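Local coordinates for protein reducing-end xylose-releasing exo-oligoxylanase Rex8A (Paenibacillus barcinonensis, PDB 6SUD) that hydrolyses xylooligosaccharides from their reducing ends, releasing xylose, as an exo-oligoxylanase of glycoside hydrolase family 8 that takes part in xylan breakdown, at residues 13-18 against 276-281; 293-298 against 338-343; 319-324 against 360-365; 325-330 against 346-351. The protein carries 1 engineered substitution. One frame throughout, in Å; residues are numbered along the deposited sequence.

Contact 1. Residues 13-18 against 276-281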
# COMPACT_ATOMS: atom_id res chain seq x y z
N THR A 13 8.89 -1.19 19.80
CA THR A 13 10.26 -1.13 19.24
C THR A 13 10.23 -1.51 17.76
O THR A 13 9.74 -2.60 17.43
CB THR A 13 11.21 -2.03 20.04
OG1 THR A 13 11.26 -1.49 21.36
CG2 THR A 13 12.61 -2.12 19.46
N TYR A 14 10.78 -0.65 16.90
CA TYR A 14 10.81 -0.82 15.43
C TYR A 14 12.24 -1.08 14.97
O TYR A 14 13.13 -0.31 15.34
CB TYR A 14 10.21 0.42 14.75
CG TYR A 14 8.73 0.52 15.02
CD1 TYR A 14 8.23 1.13 16.16
CD2 TYR A 14 7.83 -0.10 14.17
CE1 TYR A 14 6.87 1.18 16.42
CE2 TYR A 14 6.47 -0.06 14.41
CZ TYR A 14 5.99 0.59 15.53
OH TYR A 14 4.65 0.60 15.75
N ALA A 15 12.44 -2.14 14.18
CA ALA A 15 13.74 -2.46 13.55
C ALA A 15 14.16 -1.28 12.68
O ALA A 15 13.35 -0.82 11.85
CB ALA A 15 13.69 -3.72 12.73
N ASN A 16 15.40 -0.82 12.85
CA ASN A 16 16.02 0.20 11.98
C ASN A 16 17.09 -0.55 11.20
O ASN A 16 18.19 -0.72 11.75
CB ASN A 16 16.53 1.40 12.78
CG ASN A 16 17.19 2.47 11.93
OD1 ASN A 16 17.55 2.23 10.78
ND2 ASN A 16 17.37 3.65 12.50
N LEU A 17 16.74 -1.04 10.02
CA LEU A 17 17.64 -1.91 9.23
C LEU A 17 18.77 -1.08 8.65
O LEU A 17 19.82 -1.68 8.42
CB LEU A 17 16.85 -2.65 8.15
CG LEU A 17 15.87 -3.66 8.71
CD1 LEU A 17 15.38 -4.60 7.64
CD2 LEU A 17 16.51 -4.44 9.83
N PHE A 18 18.56 0.22 8.40
CA PHE A 18 19.67 1.10 7.93
C PHE A 18 20.74 1.15 9.03
O PHE A 18 21.92 1.01 8.72
CB PHE A 18 19.16 2.49 7.53
CG PHE A 18 18.36 2.55 6.25
CD1 PHE A 18 18.76 1.87 5.11
CD2 PHE A 18 17.24 3.37 6.16
CE1 PHE A 18 18.03 1.97 3.93
CE2 PHE A 18 16.51 3.46 4.98
CZ PHE A 18 16.90 2.76 3.87
N ASP A 276 3.68 -6.76 8.05
CA ASP A 276 2.83 -7.59 8.96
C ASP A 276 3.74 -8.35 9.94
O ASP A 276 3.37 -8.49 11.14
CB ASP A 276 1.97 -8.59 8.20
CG ASP A 276 1.01 -9.33 9.11
OD1 ASP A 276 0.30 -8.66 9.88
OD2 ASP A 276 0.99 -10.59 9.07
N TRP A 277 4.84 -8.89 9.43
CA TRP A 277 5.84 -9.60 10.27
C TRP A 277 6.42 -8.61 11.29
O TRP A 277 6.41 -8.94 12.49
CB TRP A 277 6.94 -10.25 9.42
CG TRP A 277 7.95 -10.94 10.28
CD1 TRP A 277 9.22 -10.54 10.55
CD2 TRP A 277 7.74 -12.14 11.04
NE1 TRP A 277 9.83 -11.42 11.39
CE2 TRP A 277 8.94 -12.41 11.71
CE3 TRP A 277 6.65 -13.00 11.21
CZ2 TRP A 277 9.09 -13.51 12.55
CZ3 TRP A 277 6.79 -14.08 12.06
CH2 TRP A 277 8.00 -14.34 12.71
N GLU A 278 6.87 -7.44 10.84
CA GLU A 278 7.46 -6.40 11.72
C GLU A 278 6.45 -6.01 12.82
O GLU A 278 6.83 -6.01 14.00
CB GLU A 278 7.94 -5.20 10.90
CG GLU A 278 8.50 -4.06 11.74
CD GLU A 278 9.63 -4.39 12.70
OE1 GLU A 278 10.18 -5.51 12.63
OE2 GLU A 278 9.97 -3.49 13.53
N TRP A 279 5.20 -5.71 12.46
CA TRP A 279 4.18 -5.20 13.43
C TRP A 279 3.68 -6.30 14.36
O TRP A 279 3.51 -6.00 15.57
CB TRP A 279 3.01 -4.55 12.69
CG TRP A 279 3.33 -3.19 12.13
CD1 TRP A 279 4.54 -2.58 12.09
CD2 TRP A 279 2.40 -2.29 11.50
NE1 TRP A 279 4.43 -1.35 11.51
CE2 TRP A 279 3.14 -1.14 11.13
CE3 TRP A 279 1.03 -2.33 11.21
CZ2 TRP A 279 2.55 -0.05 10.48
CZ3 TRP A 279 0.45 -1.25 10.58
CH2 TRP A 279 1.20 -0.12 10.24
N PHE A 280 3.38 -7.50 13.84
CA PHE A 280 2.57 -8.52 14.58
C PHE A 280 3.32 -9.84 14.78
O PHE A 280 2.93 -10.56 15.71
CB PHE A 280 1.22 -8.71 13.90
CG PHE A 280 0.35 -7.49 14.03
CD1 PHE A 280 -0.08 -7.06 15.27
CD2 PHE A 280 -0.02 -6.75 12.93
CE1 PHE A 280 -0.85 -5.92 15.41
CE2 PHE A 280 -0.77 -5.59 13.06
CZ PHE A 280 -1.21 -5.18 14.30
N ARG A 281 4.31 -10.16 13.93
CA ARG A 281 5.25 -11.31 14.13
C ARG A 281 4.42 -12.60 14.31
O ARG A 281 4.79 -13.43 15.14
CB ARG A 281 6.15 -11.02 15.34
CG ARG A 281 7.60 -11.46 15.20
CD ARG A 281 8.40 -10.67 14.18
NE ARG A 281 8.41 -9.22 14.39
CZ ARG A 281 9.23 -8.55 15.20
NH1 ARG A 281 10.13 -9.19 15.94
NH2 ARG A 281 9.12 -7.24 15.30
O HOH W 1 9.40 -5.91 18.25
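E278, on the last turns of helix 268-280, turns its carboxylate across to the backbone of A15, whose N-H gives OE2 a nearly straight hydrogen bond (N to OE2 2.9 Å, 165° at the hydrogen). The N-H meets OE2 from above the carboxylate plane. E278 gets there with CG anti to its backbone N (chi1 177°) and a bend at chi2 that lays the carboxylate against A15, so that both oxygens also lie near A15 CB. A residue as small as alanine suits a position where the acid must come this close to the backbone. Y14 crosses beside E278, its ring plane 53° from that of the carboxylate, and brings its ring edge to W279, with CE2 3.8 Å from W279 NE1. The polar ends of this pair are tied down by the C-terminal tail: Y14 OH bonds to V379 N and W279 NE1 to Y377 O. R281, just past the helix, folds back to give NH2 to E278 O, 2.9 Å away. NH2 also stays 3.4 Å from E278 OE1, well out of plane, an electrostatic pairing that probably helps keep the buried acid ionised while OE2 holds the N-terminal loop.

Contact 2. Residues 293-298 against 338-343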
# COMPACT_ATOMS: atom_id res chain seq x y z
N ILE A 293 11.70 -14.50 -2.23
CA ILE A 293 11.64 -13.44 -3.27
C ILE A 293 13.00 -12.74 -3.34
O ILE A 293 13.43 -12.46 -4.45
CB ILE A 293 10.45 -12.48 -3.08
CG1 ILE A 293 10.11 -11.82 -4.42
CG2 ILE A 293 10.69 -11.48 -1.96
CD1 ILE A 293 8.90 -10.90 -4.39
N GLN A 294 13.70 -12.53 -2.21
CA GLN A 294 15.04 -11.89 -2.24
C GLN A 294 16.04 -12.81 -2.95
O GLN A 294 16.83 -12.32 -3.74
CB GLN A 294 15.53 -11.51 -0.84
CG GLN A 294 14.92 -10.21 -0.36
CD GLN A 294 15.55 -9.71 0.92
OE1 GLN A 294 16.26 -10.44 1.62
NE2 GLN A 294 15.31 -8.45 1.22
N ALA A 295 16.02 -14.11 -2.66
CA ALA A 295 16.83 -15.12 -3.36
C ALA A 295 16.54 -15.04 -4.87
O ALA A 295 17.51 -15.06 -5.66
CB ALA A 295 16.56 -16.49 -2.80
N PHE A 296 15.26 -14.94 -5.26
CA PHE A 296 14.86 -14.90 -6.70
C PHE A 296 15.55 -13.73 -7.39
O PHE A 296 16.04 -13.94 -8.50
CB PHE A 296 13.34 -14.83 -6.92
CG PHE A 296 12.98 -14.87 -8.39
CD1 PHE A 296 12.96 -16.06 -9.10
CD2 PHE A 296 12.72 -13.70 -9.07
CE1 PHE A 296 12.66 -16.06 -10.46
CE2 PHE A 296 12.46 -13.70 -10.43
CZ PHE A 296 12.41 -14.88 -11.12
N PHE A 297 15.65 -12.56 -6.75
CA PHE A 297 16.18 -11.32 -7.39
C PHE A 297 17.64 -11.06 -7.00
O PHE A 297 18.17 -10.02 -7.41
CB PHE A 297 15.28 -10.12 -7.06
CG PHE A 297 14.00 -10.17 -7.83
CD1 PHE A 297 13.99 -10.03 -9.20
CD2 PHE A 297 12.80 -10.45 -7.19
CE1 PHE A 297 12.81 -10.10 -9.92
CE2 PHE A 297 11.62 -10.53 -7.91
CZ PHE A 297 11.62 -10.37 -9.27
N SER A 298 18.29 -11.97 -6.27
CA SER A 298 19.62 -11.72 -5.67
C SER A 298 20.66 -11.41 -6.77
O SER A 298 21.46 -10.48 -6.55
CB SER A 298 20.07 -12.85 -4.80
OG SER A 298 20.15 -14.05 -5.52
N GLY A 338 17.85 -14.26 5.47
CA GLY A 338 18.71 -15.00 4.53
C GLY A 338 19.95 -14.19 4.14
O GLY A 338 20.18 -13.11 4.68
N PRO A 339 20.76 -14.71 3.18
CA PRO A 339 22.04 -14.09 2.83
C PRO A 339 21.95 -12.82 1.97
O PRO A 339 22.98 -12.28 1.64
CB PRO A 339 22.77 -15.18 2.04
CG PRO A 339 21.67 -16.07 1.46
CD PRO A 339 20.48 -15.92 2.38
N ASP A 340 20.74 -12.39 1.63
CA ASP A 340 20.50 -11.30 0.66
C ASP A 340 19.93 -10.07 1.37
O ASP A 340 19.93 -9.00 0.75
CB ASP A 340 19.57 -11.79 -0.45
CG ASP A 340 20.14 -13.00 -1.17
OD1 ASP A 340 21.28 -12.87 -1.67
OD2 ASP A 340 19.45 -14.07 -1.21
N ALA A 341 19.43 -10.20 2.60
CA ALA A 341 18.73 -9.09 3.30
C ALA A 341 19.64 -7.86 3.34
O ALA A 341 19.21 -6.76 2.92
CB ALA A 341 18.30 -9.49 4.69
N ASP A 342 20.88 -8.04 3.79
CA ASP A 342 21.79 -6.90 4.07
C ASP A 342 22.13 -6.22 2.74
O ASP A 342 22.12 -4.98 2.69
CB ASP A 342 23.00 -7.35 4.90
CG ASP A 342 22.70 -7.70 6.35
OD1 ASP A 342 21.58 -7.41 6.80
OD2 ASP A 342 23.61 -8.25 7.02
N SER A 343 22.36 -6.99 1.68
CA SER A 343 22.75 -6.41 0.37
C SER A 343 21.58 -5.65 -0.28
O SER A 343 21.86 -4.63 -0.91
CB SER A 343 23.40 -7.41 -0.53
OG SER A 343 22.64 -8.58 -0.60
O HOH W 2 17.56 -13.01 2.36
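Q294 and D340 bring two helix ends together in the mainly helical (α/α)6-barrel fold of glycoside hydrolase family 8: the last turns of helix 285-297 meet the type I turn G338-A341 that leads into helix 341-349. The buried side of the contact is Q294 with A341. With its chain extended beyond CG, the glutamine sets OE1 3.3 Å from A341 CA, while its CB lies 4.1 Å from D340 CB. Long and polar at its tip, glutamine suits this buried place because both ends of its amide find work: NE2 bonds to N329 O and S333 OG, and OE1 accepts from a water at 3.0 Å that is also weakly linked to D340 N. Small A341 lets the amide lie close to the backbone. Toward solvent lie exposed A295 and partly exposed S298, under the carboxylate of D340. Its OD2 is 3.5 Å from A295 CA and its OD1 3.4 Å from S298 CB, touching carbon rather than pairing with a donor of 293-298. S298 directs its hydroxyl back to its own helix, with OG between the backbone N and the carbonyl carbon (chi1 60°). From there OG donates to A295 O at 2.8 Å, reaching that oxygen from the same face as S298 N.

Contact 3. Residues 319-324 against 360-365. Engineered in segment 319-324: A320 (natural residue Leu). With XYP (beta-D-xylopyranose), chain J.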
# COMPACT_ATOMS: atom_id res chain seq x y z
N ALA A 319 10.34 -4.59 -16.69
CA ALA A 319 9.47 -4.00 -15.65
C ALA A 319 9.24 -2.53 -16.02
O ALA A 319 10.22 -1.85 -16.38
CB ALA A 319 10.11 -4.14 -14.29
N ALA A 320 8.00 -2.05 -15.93
CA ALA A 320 7.68 -0.62 -16.10
C ALA A 320 8.22 0.16 -14.90
O ALA A 320 8.64 1.29 -15.10
CB ALA A 320 6.19 -0.40 -16.28
N HIS A 321 8.22 -0.44 -13.71
CA HIS A 321 8.60 0.25 -12.45
C HIS A 321 9.69 -0.53 -11.73
O HIS A 321 9.44 -1.08 -10.67
CB HIS A 321 7.36 0.49 -11.56
CG HIS A 321 6.30 1.26 -12.26
ND1 HIS A 321 6.49 2.57 -12.68
CD2 HIS A 321 5.07 0.89 -12.68
CE1 HIS A 321 5.40 2.97 -13.32
NE2 HIS A 321 4.51 1.96 -13.32
N PRO A 322 10.94 -0.57 -12.25
CA PRO A 322 11.99 -1.39 -11.64
C PRO A 322 12.53 -0.87 -10.30
O PRO A 322 12.99 -1.68 -9.49
CB PRO A 322 13.08 -1.39 -12.72
CG PRO A 322 12.92 -0.04 -13.37
CD PRO A 322 11.41 0.14 -13.45
N VAL A 323 12.48 0.45 -10.08
CA VAL A 323 12.85 1.08 -8.78
C VAL A 323 11.81 0.66 -7.74
O VAL A 323 12.21 0.29 -6.61
CB VAL A 323 13.03 2.60 -8.92
CG1 VAL A 323 13.16 3.32 -7.57
CG2 VAL A 323 14.25 2.89 -9.79
N GLY A 324 10.52 0.66 -8.10
CA GLY A 324 9.43 0.15 -7.25
C GLY A 324 9.67 -1.30 -6.83
O GLY A 324 9.57 -1.62 -5.62
N TYR A 360 5.89 8.17 -10.65
CA TYR A 360 4.88 8.16 -9.56
C TYR A 360 4.94 6.84 -8.79
O TYR A 360 5.17 6.86 -7.56
CB TYR A 360 3.49 8.43 -10.12
CG TYR A 360 2.34 7.88 -9.32
CD1 TYR A 360 1.90 8.52 -8.17
CD2 TYR A 360 1.67 6.75 -9.73
CE1 TYR A 360 0.84 8.01 -7.43
CE2 TYR A 360 0.59 6.24 -9.03
CZ TYR A 360 0.17 6.88 -7.88
OH TYR A 360 -0.90 6.37 -7.20
N TYR A 361 4.73 5.71 -9.47
CA TYR A 361 4.55 4.41 -8.77
C TYR A 361 5.86 3.99 -8.08
O TYR A 361 5.87 3.58 -6.89
CB TYR A 361 4.05 3.35 -9.76
CG TYR A 361 3.63 2.08 -9.08
CD1 TYR A 361 2.55 2.05 -8.21
CD2 TYR A 361 4.29 0.89 -9.34
CE1 TYR A 361 2.16 0.88 -7.58
CE2 TYR A 361 3.91 -0.29 -8.72
CZ TYR A 361 2.85 -0.30 -7.84
OH TYR A 361 2.48 -1.48 -7.27
N ASP A 362 6.97 4.09 -8.79
CA ASP A 362 8.30 3.76 -8.22
C ASP A 362 8.51 4.54 -6.92
O ASP A 362 8.99 3.98 -5.94
CB ASP A 362 9.41 4.11 -9.21
CG ASP A 362 9.35 3.31 -10.50
OD1 ASP A 362 8.67 3.76 -11.43
OD2 ASP A 362 9.99 2.24 -10.55
N ASN A 363 8.23 5.85 -6.96
CA ASN A 363 8.58 6.80 -5.87
C ASN A 363 7.65 6.58 -4.66
O ASN A 363 8.12 6.78 -3.52
CB ASN A 363 8.56 8.23 -6.39
CG ASN A 363 9.78 8.53 -7.23
OD1 ASN A 363 10.64 7.66 -7.40
ND2 ASN A 363 9.89 9.75 -7.72
N CYS A 364 6.40 6.17 -4.88
CA CYS A 364 5.49 5.81 -3.76
C CYS A 364 6.08 4.61 -3.01
O CYS A 364 6.29 4.71 -1.77
CB CYS A 364 4.07 5.53 -4.26
SG CYS A 364 3.20 7.02 -4.83
N LEU A 365 6.40 3.53 -3.73
CA LEU A 365 6.94 2.28 -3.14
C LEU A 365 8.30 2.58 -2.48
O LEU A 365 8.52 2.09 -1.35
CB LEU A 365 7.09 1.21 -4.22
CG LEU A 365 5.86 0.35 -4.51
CD1 LEU A 365 4.59 1.17 -4.58
CD2 LEU A 365 6.07 -0.44 -5.79
O1 XYP J . 1.95 2.26 -13.72
C1 XYP J . 1.37 1.81 -12.49
C2 XYP J . 0.21 2.74 -12.15
C3 XYP J . -0.37 2.30 -10.83
C4 XYP J . -0.87 0.88 -10.95
C5 XYP J . 0.23 -0.05 -11.44
O2 XYP J . 0.59 4.13 -12.03
O3 XYP J . -1.44 3.17 -10.47
O4 XYP J . -1.33 0.50 -9.64
O5 XYP J . 0.84 0.47 -12.64
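G324 and D362 bring their backbones unusually close, CA of G324 to CA of D362 being only 3.9 Å. Glycine suits the place because it has no side chain to set against L365, whose CD2 already lies 3.7 Å from G324 O. D362, a buried aspartate within helix 359-373, then serves the start of helix 322-331 with one oxygen for each of two tasks. OD2 accepts the N-H of G324 at 3.0 Å, on the anti side of the carboxylate. OD1 accepts a hydrogen bond from H321 ND1 (2.8 Å), from above the carboxylate plane though close to the plane of the imidazole, and also pairs with R354. With ND1 held as a donor, the ring of H321 is fixed in rotation and directs NE2 at O1 of the xylose, 2.6 Å away; either atom could give the proton. Y361 CB sits over the centre of one imidazole face, 3.7 Å from the centroid, while its ring edge turns toward that face in an offset edge-to-face pair, planes at 61°. The engineered A320 places CB over the opposite face. The phenol of Y361 bonds to S264 O, and xylose C5 lies over one face of its ring. H321, Y360 and Y361 thus line the xylose pocket of this family 8 (α/α)6 barrel, beside E70, the inferred proton donor, with D362 as the second-shell residue that positions H321.

Contact 4. Residues 325-330 against 346-351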
# COMPACT_ATOMS: atom_id res chain seq x y z
N LEU A 325 10.02 -2.15 -7.79
CA LEU A 325 10.34 -3.56 -7.52
C LEU A 325 11.55 -3.65 -6.56
O LEU A 325 11.45 -4.37 -5.56
CB LEU A 325 10.61 -4.30 -8.83
CG LEU A 325 11.05 -5.75 -8.67
CD1 LEU A 325 10.22 -6.50 -7.63
CD2 LEU A 325 10.97 -6.46 -10.01
N LEU A 326 12.65 -2.94 -6.85
CA LEU A 326 13.83 -2.94 -5.93
C LEU A 326 13.38 -2.53 -4.53
O LEU A 326 13.80 -3.18 -3.57
CB LEU A 326 14.92 -1.99 -6.43
CG LEU A 326 16.06 -1.79 -5.43
CD1 LEU A 326 16.78 -3.12 -5.17
CD2 LEU A 326 17.02 -0.72 -5.89
N ALA A 327 12.56 -1.49 -4.40
CA ALA A 327 12.06 -0.97 -3.11
C ALA A 327 11.32 -2.08 -2.34
O ALA A 327 11.62 -2.24 -1.16
CB ALA A 327 11.19 0.24 -3.35
N THR A 328 10.40 -2.81 -2.97
CA THR A 328 9.57 -3.84 -2.28
C THR A 328 10.49 -4.99 -1.87
O THR A 328 10.32 -5.53 -0.77
CB THR A 328 8.37 -4.27 -3.11
OG1 THR A 328 8.75 -4.91 -4.33
CG2 THR A 328 7.47 -3.09 -3.43
N ASN A 329 11.44 -5.33 -2.74
CA ASN A 329 12.44 -6.41 -2.47
C ASN A 329 13.28 -6.04 -1.25
O ASN A 329 13.58 -6.92 -0.44
CB ASN A 329 13.33 -6.68 -3.68
CG ASN A 329 12.61 -7.38 -4.83
OD1 ASN A 329 11.60 -8.06 -4.62
ND2 ASN A 329 13.15 -7.24 -6.03
N ALA A 330 13.69 -4.77 -1.14
CA ALA A 330 14.49 -4.27 0.00
C ALA A 330 13.61 -4.27 1.26
O ALA A 330 14.10 -4.64 2.33
CB ALA A 330 15.05 -2.91 -0.32
N LYS A 346 21.43 -2.20 1.41
CA LYS A 346 22.54 -1.36 0.89
C LYS A 346 22.22 -0.90 -0.53
O LYS A 346 22.45 0.29 -0.84
CB LYS A 346 23.86 -2.12 0.93
CG LYS A 346 25.06 -1.37 0.37
CD LYS A 346 26.33 -2.19 0.39
CE LYS A 346 27.48 -1.50 1.11
NZ LYS A 346 28.23 -0.61 0.20
N ARG A 347 21.73 -1.81 -1.38
CA ARG A 347 21.41 -1.49 -2.80
C ARG A 347 20.36 -0.37 -2.81
O ARG A 347 20.48 0.56 -3.61
CB ARG A 347 20.90 -2.73 -3.54
CG ARG A 347 20.43 -2.47 -4.96
CD ARG A 347 21.56 -2.09 -5.88
NE ARG A 347 21.24 -2.26 -7.29
CZ ARG A 347 20.63 -1.34 -8.06
NH1 ARG A 347 20.23 -0.18 -7.55
NH2 ARG A 347 20.39 -1.61 -9.33
N PHE A 348 19.37 -0.46 -1.93
CA PHE A 348 18.27 0.53 -1.86
C PHE A 348 18.82 1.89 -1.42
O PHE A 348 18.48 2.92 -2.05
CB PHE A 348 17.17 0.05 -0.91
CG PHE A 348 16.05 1.05 -0.82
CD1 PHE A 348 15.15 1.18 -1.87
CD2 PHE A 348 15.96 1.91 0.26
CE1 PHE A 348 14.14 2.13 -1.81
CE2 PHE A 348 14.96 2.86 0.31
CZ PHE A 348 14.05 2.96 -0.72
N TRP A 349 19.63 1.90 -0.36
CA TRP A 349 20.26 3.13 0.19
C TRP A 349 20.96 3.88 -0.95
O TRP A 349 20.89 5.13 -0.98
CB TRP A 349 21.23 2.79 1.33
CG TRP A 349 21.93 3.99 1.89
CD1 TRP A 349 23.13 4.50 1.47
CD2 TRP A 349 21.47 4.86 2.94
NE1 TRP A 349 23.46 5.61 2.20
CE2 TRP A 349 22.47 5.85 3.12
CE3 TRP A 349 20.34 4.89 3.77
CZ2 TRP A 349 22.35 6.87 4.06
CZ3 TRP A 349 20.23 5.90 4.71
CH2 TRP A 349 21.21 6.88 4.84
N ASN A 350 21.60 3.15 -1.85
CA ASN A 350 22.46 3.72 -2.92
C ASN A 350 21.62 4.02 -4.17
O ASN A 350 22.19 4.54 -5.14
CB ASN A 350 23.66 2.81 -3.16
CG ASN A 350 24.58 2.76 -1.96
OD1 ASN A 350 24.83 1.69 -1.41
ND2 ASN A 350 25.05 3.91 -1.53
N THR A 351 20.31 3.77 -4.12
CA THR A 351 19.37 4.03 -5.25
C THR A 351 18.65 5.36 -5.00
O THR A 351 18.08 5.54 -3.93
CB THR A 351 18.39 2.86 -5.42
OG1 THR A 351 19.13 1.67 -5.71
CG2 THR A 351 17.36 3.10 -6.51
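Two side chains that both place CG anti to the backbone N, L326 (chi1 171°) and F348 (chi1 179°), reach from facing helices toward each other's segment. L326 lies across R347 at about a right angle, its CD1 3.7 Å from R347 CG, and meets T351 tip to tip, with CD2 3.2 Å from T351 OG1. A branched leucine suits this site because one methyl covers the aliphatic part of the arginine while the other touches both the guanidinium and the threonine. R347 is bent at chi2, which carries its guanidinium back over the end of helix 341-349; NH1 makes a weak bond to T351 OG1, the hydroxyl lying in the guanidinium plane. That same hydroxyl donates to R347 O at 2.7 Å, from above the carbonyl plane, so the polar end of the threonine finds its partner within its own segment. Helices 322-331 and 341-349 are consecutive helices of the family 8 catalytic domain, an (α/α)6 barrel, and here they pack through leucine, alanine and phenylalanine, with R347 and T351 at one end. Further along the helix, the small residues A327 and A330 let it come up to F348. A330 CB lies 3.7 Å from F348 CB, and A327 CB is 3.8 Å from F348 CE1, both oblique to the phenyl ring. Phenylalanine, large and without polar atoms, packs its flat ring against the two alanine methyls; the ring continues toward T369, M370 and L373 of helix 359-373 and meets the ring of Y366.

Contact 3 alone belongs to the xylose site: its Y361 side chain is about 4 Å from that of E70, the inferred proton donor, and about 5 Å from that of D265, the inferred acceptor. Contact 4 continues outward along helix 322-331, about 11 Å from contact 3 between centres, and the two touch where L365 packs on A327 and T328; the A327 side chain is already about 14 Å from a bound xylose. Contact 2, also about 11 Å from contact 4 between centres, shares helix 341-349 with it and joins it through Q294 NE2 and N329 O, a probable hydrogen bond. Contact 1 reaches contact 4 through F18 against W349 and F348, but lies about 23 Å, centre to centre, from contact 3.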